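Side-chain contacts in cell wall surface anchor family protein (Streptococcus pneumoniae, PDB 4OQ1), which probably attaches the pneumococcal pilus to the cell wall as its ancillary pilin RrgC: residues Ile154-Asp157 and Asn161-Glu164; Tyr218-Val223 and Val246-Val251. The protein carries 3 engineered substitutions. One frame throughout, in Å; residues are numbered along the deposited sequence.

Contact 1 (Ile154-Asp157 and Asn161-Glu164)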
loop_
_atom_site.group_PDB
_atom_site.type_symbol
_atom_site.label_atom_id
_atom_site.label_comp_id
_atom_site.label_asym_id
_atom_site.label_seq_id
_atom_site.Cartn_x
_atom_site.Cartn_y
_atom_site.Cartn_z
ATOM N N ILE A 154 -8.871 -4.303 -8.757
ATOM C CA ILE A 154 -8.731 -5.557 -9.485
ATOM C C ILE A 154 -7.784 -5.332 -10.672
ATOM O O ILE A 154 -8.056 -4.525 -11.537
ATOM C CB ILE A 154 -10.057 -6.127 -10.034
ATOM C CG1 ILE A 154 -11.013 -6.417 -8.881
ATOM C CG2 ILE A 154 -9.713 -7.438 -10.722
ATOM C CD1 ILE A 154 -12.343 -6.985 -9.309
ATOM N N LYS A 155 -6.679 -6.060 -10.648
ATOM C CA LYS A 155 -5.653 -6.005 -11.660
ATOM C C LYS A 155 -5.695 -7.220 -12.566
ATOM O O LYS A 155 -5.544 -8.319 -12.149
ATOM C CB LYS A 155 -4.283 -5.884 -11.013
ATOM C CG LYS A 155 -3.157 -5.539 -11.952
ATOM C CD LYS A 155 -3.371 -4.285 -12.766
ATOM C CE LYS A 155 -2.201 -3.973 -13.688
ATOM N NZ LYS A 155 -2.198 -4.610 -15.038
ATOM N N VAL A 156 -5.870 -6.961 -13.832
ATOM C CA VAL A 156 -5.964 -7.977 -14.855
ATOM C C VAL A 156 -5.075 -7.715 -16.081
ATOM O O VAL A 156 -4.587 -6.564 -16.339
ATOM C CB VAL A 156 -7.413 -8.180 -15.339
ATOM C CG1 VAL A 156 -8.335 -8.753 -14.258
ATOM C CG2 VAL A 156 -8.015 -6.933 -15.978
ATOM N N ASP A 157 -4.929 -8.750 -16.895
ATOM C CA ASP A 157 -4.466 -8.589 -18.257
ATOM C C ASP A 157 -5.626 -8.409 -19.194
ATOM O O ASP A 157 -6.770 -8.295 -18.765
ATOM C CB ASP A 157 -3.478 -9.721 -18.683
ATOM C CG ASP A 157 -4.158 -11.049 -18.959
ATOM O OD1 ASP A 157 -5.381 -11.088 -18.907
ATOM O OD2 ASP A 157 -3.436 -12.037 -19.138
ATOM N N ASN A 161 -7.273 -12.391 -16.929
ATOM C CA ASN A 161 -6.582 -13.195 -15.919
ATOM C C ASN A 161 -6.197 -12.238 -14.875
ATOM O O ASN A 161 -5.883 -11.062 -15.195
ATOM C CB ASN A 161 -5.358 -13.905 -16.484
ATOM C CG ASN A 161 -5.702 -14.787 -17.665
ATOM O OD1 ASN A 161 -6.464 -15.731 -17.502
ATOM N ND2 ASN A 161 -5.198 -14.456 -18.866
ATOM N N ARG A 162 -6.221 -12.691 -13.627
ATOM C CA ARG A 162 -5.893 -11.831 -12.481
ATOM C C ARG A 162 -4.329 -11.775 -12.334
ATOM O O ARG A 162 -3.628 -12.858 -12.432
ATOM C CB ARG A 162 -6.578 -12.451 -11.234
ATOM C CG ARG A 162 -8.120 -12.544 -11.262
ATOM C CD ARG A 162 -8.657 -11.157 -11.386
ATOM N NE ARG A 162 -10.098 -11.003 -11.284
ATOM C CZ ARG A 162 -10.810 -10.817 -10.181
ATOM N NH1 ARG A 162 -10.259 -10.886 -9.002
ATOM N NH2 ARG A 162 -12.136 -10.616 -10.292
ATOM N N LEU A 163 -3.756 -10.620 -12.043
ATOM C CA LEU A 163 -2.272 -10.458 -11.929
ATOM C C LEU A 163 -1.808 -10.225 -10.484
ATOM O O LEU A 163 -2.187 -9.275 -9.842
ATOM C CB LEU A 163 -1.766 -9.355 -12.850
ATOM C CG LEU A 163 -2.120 -9.436 -14.349
ATOM C CD1 LEU A 163 -1.516 -8.234 -15.125
ATOM C CD2 LEU A 163 -1.799 -10.729 -14.965
ATOM N N GLU A 164 -1.006 -11.177 -9.934
ATOM C CA GLU A 164 -0.437 -11.067 -8.672
ATOM C C GLU A 164 0.933 -10.406 -8.648
ATOM O O GLU A 164 1.761 -10.560 -9.547
ATOM C CB GLU A 164 -0.322 -12.560 -8.114
ATOM C CG GLU A 164 0.251 -12.620 -6.769
ATOM C CD GLU A 164 0.333 -14.069 -6.265
ATOM O OE1 GLU A 164 0.098 -15.020 -7.019
ATOM O OE2 GLU A 164 0.645 -14.253 -5.082
#
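Arg162 lies across Ile154 and Val156. Its CB points away from residues 154-157, but the chain folds back at chi2 (-61°). CD then comes to 3.8 Å from Val156 CG1, and Ile154 CG2 lies a little farther off. Beyond CD, the guanidinium takes Ile154 CG2 over the centre of one face, 3.6 Å from Arg162 CZ. At the tip, Arg162 NH2 is 3.8 Å from Ile154 CD1. The other terminal nitrogen, NH1, turns to Asn205 O and forms a salt bridge with Glu207.

The backbones make a single antiparallel bridge. Val156 and Arg162 form a non-hydrogen-bonded pair. Flanking bonds run from Leu163 N to Lys155 O and from Asp157 N to Asn161 O. The Asp157 carboxylate ties the turn together. The syn lone pair of Asp157 OD2 takes Asn161 ND2 at 3.0 Å, almost straight at 176°. Asp157 OD1 receives Asn161 N at 3.0 Å from above the carboxylate plane, and also receives Asp159 N. The Asp157 carboxylate and the Asn161 amide are turned 72° apart. On the face away from Arg162, Leu163 CD1 packs 3.7 Å from Lys155 NZ, the nitrogen joined covalently to Asn252.

Strand 150-157 runs between strand 207-211, antiparallel to it, and strand 246-254, parallel to it. The loop holding residues 161-164 leads on to strand 167-174, and Leu163 also touches Tyr229 of strand 229-231.

Contact 2 (Tyr218-Val223 and Val246-Val251)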
loop_
_atom_site.group_PDB
_atom_site.type_symbol
_atom_site.label_atom_id
_atom_site.label_comp_id
_atom_site.label_asym_id
_atom_site.label_seq_id
_atom_site.Cartn_x
_atom_site.Cartn_y
_atom_site.Cartn_z
ATOM N N TYR A 218 -9.137 9.846 -4.677
ATOM C CA TYR A 218 -7.872 9.095 -4.557
ATOM C C TYR A 218 -7.408 8.657 -5.962
ATOM O O TYR A 218 -8.180 8.632 -6.890
ATOM C CB TYR A 218 -8.019 7.837 -3.622
ATOM C CG TYR A 218 -8.290 8.232 -2.203
ATOM C CD1 TYR A 218 -9.607 8.381 -1.772
ATOM C CD2 TYR A 218 -7.261 8.547 -1.331
ATOM C CE1 TYR A 218 -9.883 8.787 -0.502
ATOM C CE2 TYR A 218 -7.512 9.011 -0.040
ATOM C CZ TYR A 218 -8.846 9.104 0.386
ATOM O OH TYR A 218 -9.125 9.489 1.704
ATOM N N ARG A 219 -6.152 8.209 -6.009
ATOM C CA ARG A 219 -5.526 7.711 -7.233
ATOM C C ARG A 219 -4.571 6.568 -6.846
ATOM O O ARG A 219 -3.743 6.725 -5.925
ATOM C CB ARG A 219 -4.789 8.873 -7.755
ATOM C CG ARG A 219 -4.058 8.761 -9.032
ATOM C CD ARG A 219 -3.763 10.235 -9.386
ATOM N NE ARG A 219 -4.861 11.028 -9.937
ATOM C CZ ARG A 219 -4.771 12.349 -10.154
ATOM N NH1 ARG A 219 -3.719 13.018 -9.770
ATOM N NH2 ARG A 219 -5.759 13.044 -10.658
ATOM N N PHE A 220 -4.733 5.430 -7.541
ATOM C CA PHE A 220 -3.807 4.335 -7.445
ATOM C C PHE A 220 -2.790 4.441 -8.627
ATOM O O PHE A 220 -3.206 4.449 -9.781
ATOM C CB PHE A 220 -4.537 2.998 -7.495
ATOM C CG PHE A 220 -5.208 2.612 -6.263
ATOM C CD1 PHE A 220 -4.613 1.721 -5.390
ATOM C CD2 PHE A 220 -6.538 2.979 -6.025
ATOM C CE1 PHE A 220 -5.279 1.309 -4.241
ATOM C CE2 PHE A 220 -7.205 2.534 -4.884
ATOM C CZ PHE A 220 -6.566 1.718 -3.996
ATOM N N LYS A 221 -1.494 4.604 -8.318
ATOM C CA LYS A 221 -0.467 4.728 -9.312
ATOM C C LYS A 221 0.333 3.506 -9.465
ATOM O O LYS A 221 0.846 2.981 -8.489
ATOM C CB LYS A 221 0.490 5.885 -8.973
ATOM C CG LYS A 221 -0.171 7.138 -8.506
ATOM C CD LYS A 221 0.886 8.182 -8.166
ATOM C CE LYS A 221 1.686 8.686 -9.344
ATOM N NZ LYS A 221 0.773 9.511 -10.177
ATOM N N GLU A 222 0.435 3.003 -10.697
ATOM C CA GLU A 222 1.096 1.691 -10.927
ATOM C C GLU A 222 2.627 1.814 -11.012
ATOM O O GLU A 222 3.215 1.730 -12.095
ATOM C CB GLU A 222 0.550 1.019 -12.180
ATOM C CG GLU A 222 1.036 -0.382 -12.340
ATOM C CD GLU A 222 0.264 -1.180 -13.404
ATOM O OE1 GLU A 222 -0.744 -0.704 -13.911
ATOM O OE2 GLU A 222 0.767 -2.268 -13.758
ATOM N N VAL A 223 3.260 1.970 -9.870
ATOM C CA VAL A 223 4.674 2.232 -9.776
ATOM C C VAL A 223 5.527 1.028 -10.040
ATOM O O VAL A 223 6.658 1.203 -10.456
ATOM C CB VAL A 223 5.067 2.852 -8.389
ATOM C CG1 VAL A 223 4.481 4.239 -8.314
ATOM C CG2 VAL A 223 4.676 1.920 -7.223
ATOM N N VAL A 246 -16.493 0.423 -3.411
ATOM C CA VAL A 246 -16.125 0.840 -4.772
ATOM C C VAL A 246 -15.038 -0.116 -5.338
ATOM O O VAL A 246 -14.058 -0.391 -4.680
ATOM C CB VAL A 246 -15.619 2.252 -4.747
ATOM C CG1 VAL A 246 -15.327 2.661 -6.161
ATOM C CG2 VAL A 246 -16.660 3.178 -4.156
ATOM N N THR A 247 -15.317 -0.735 -6.481
ATOM C CA THR A 247 -14.395 -1.625 -7.200
ATOM C C THR A 247 -13.909 -0.958 -8.484
ATOM O O THR A 247 -14.743 -0.402 -9.213
ATOM C CB THR A 247 -15.134 -2.940 -7.479
ATOM O OG1 THR A 247 -15.467 -3.526 -6.211
ATOM C CG2 THR A 247 -14.278 -3.909 -8.218
ATOM N N ILE A 248 -12.567 -0.894 -8.702
ATOM C CA ILE A 248 -12.004 -0.377 -9.898
ATOM C C ILE A 248 -11.127 -1.527 -10.478
ATOM O O ILE A 248 -10.543 -2.364 -9.721
ATOM C CB ILE A 248 -11.085 0.893 -9.726
ATOM C CG1 ILE A 248 -10.109 0.685 -8.615
ATOM C CG2 ILE A 248 -11.864 2.149 -9.434
ATOM C CD1 ILE A 248 -8.964 1.696 -8.681
ATOM N N THR A 249 -11.109 -1.592 -11.809
ATOM C CA THR A 249 -10.456 -2.680 -12.552
ATOM C C THR A 249 -9.402 -2.043 -13.428
ATOM O O THR A 249 -9.698 -1.142 -14.227
ATOM C CB THR A 249 -11.456 -3.465 -13.378
ATOM O OG1 THR A 249 -12.370 -4.132 -12.508
ATOM C CG2 THR A 249 -10.756 -4.495 -14.280
ATOM N N VAL A 250 -8.138 -2.443 -13.222
ATOM C CA VAL A 250 -7.050 -1.905 -13.968
ATOM C C VAL A 250 -6.496 -3.022 -14.900
ATOM O O VAL A 250 -6.274 -4.168 -14.472
ATOM C CB VAL A 250 -5.920 -1.464 -13.012
ATOM C CG1 VAL A 250 -4.729 -0.913 -13.757
ATOM C CG2 VAL A 250 -6.390 -0.595 -11.877
ATOM N N VAL A 251 -6.326 -2.660 -16.149
ATOM C CA VAL A 251 -6.018 -3.564 -17.274
ATOM C C VAL A 251 -4.565 -3.348 -17.744
ATOM O O VAL A 251 -4.067 -2.209 -17.919
ATOM C CB VAL A 251 -6.939 -3.354 -18.494
ATOM C CG1 VAL A 251 -6.604 -4.386 -19.578
ATOM C CG2 VAL A 251 -8.410 -3.422 -18.119
HETATM O O HOH W 1 -2.443 -0.367 -16.482
#
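Phe220 and Ile248 meet in the interior of the domain, each pointing from its own strand toward the other. Phe220 CD2 is 3.8 Å from Ile248 CD1. The methyl group comes at the ring obliquely. In Ile248, CG1 stands between the backbone N and the carbonyl carbon (chi1 48°), and CD1 reaches across from there. The second pair is Glu222 and Val250, which run past each other in opposite directions. Glu222 OE1 lies 4.0 Å from Val250 CG1. One water spans the gap: it donates to Glu222 OE1 at 3.1 Å and to Val251 O at 2.8 Å.

The backbones stay well apart, 9.4 Å between Glu222 CA and Val250 CA, so side chains and water make the join. Glu222 sets CG anti to its backbone N (chi1 -172°), and the extended chain carries the carboxylate inward. Its backbone is the centre of an inverse gamma turn, with a weak bond from Val223 N to Lys221 O.

In the next shell Phe220 also rests on Leu153, while Ile248 and Val250 touch Thr236. Glu222 packs on Phe168, Val166 and Lys155, beside the isopeptide bond from Lys155 to Asn252. A glutamate beside a Lys-Asn isopeptide bond, in the core between two facing sheets, is characteristic of the CnaB domains of Gram-positive pilins.

In the fold
From the N terminus, the chain leaves the eight-stranded sheet of the first domain and enters strand 150-157. Contact 1 closes first, a tight turn with three residues between its segments. The chain then builds the antiparallel sheet that contains strands 167-174 and 216-224. Contact 2 closes later, spanning the 22 residues from strand 216-224 to strand 246-254. The two loops follow in series. They still meet in space, because strands 150-157 and 246-254 are parallel neighbours: the backbone of Ile154 is probably hydrogen-bonded to those of Ile248 and Val250. Contact 1 thus holds the loop after strand 150-157 against the end of that strand, and contact 2 joins the four-stranded sheet to the six-stranded one.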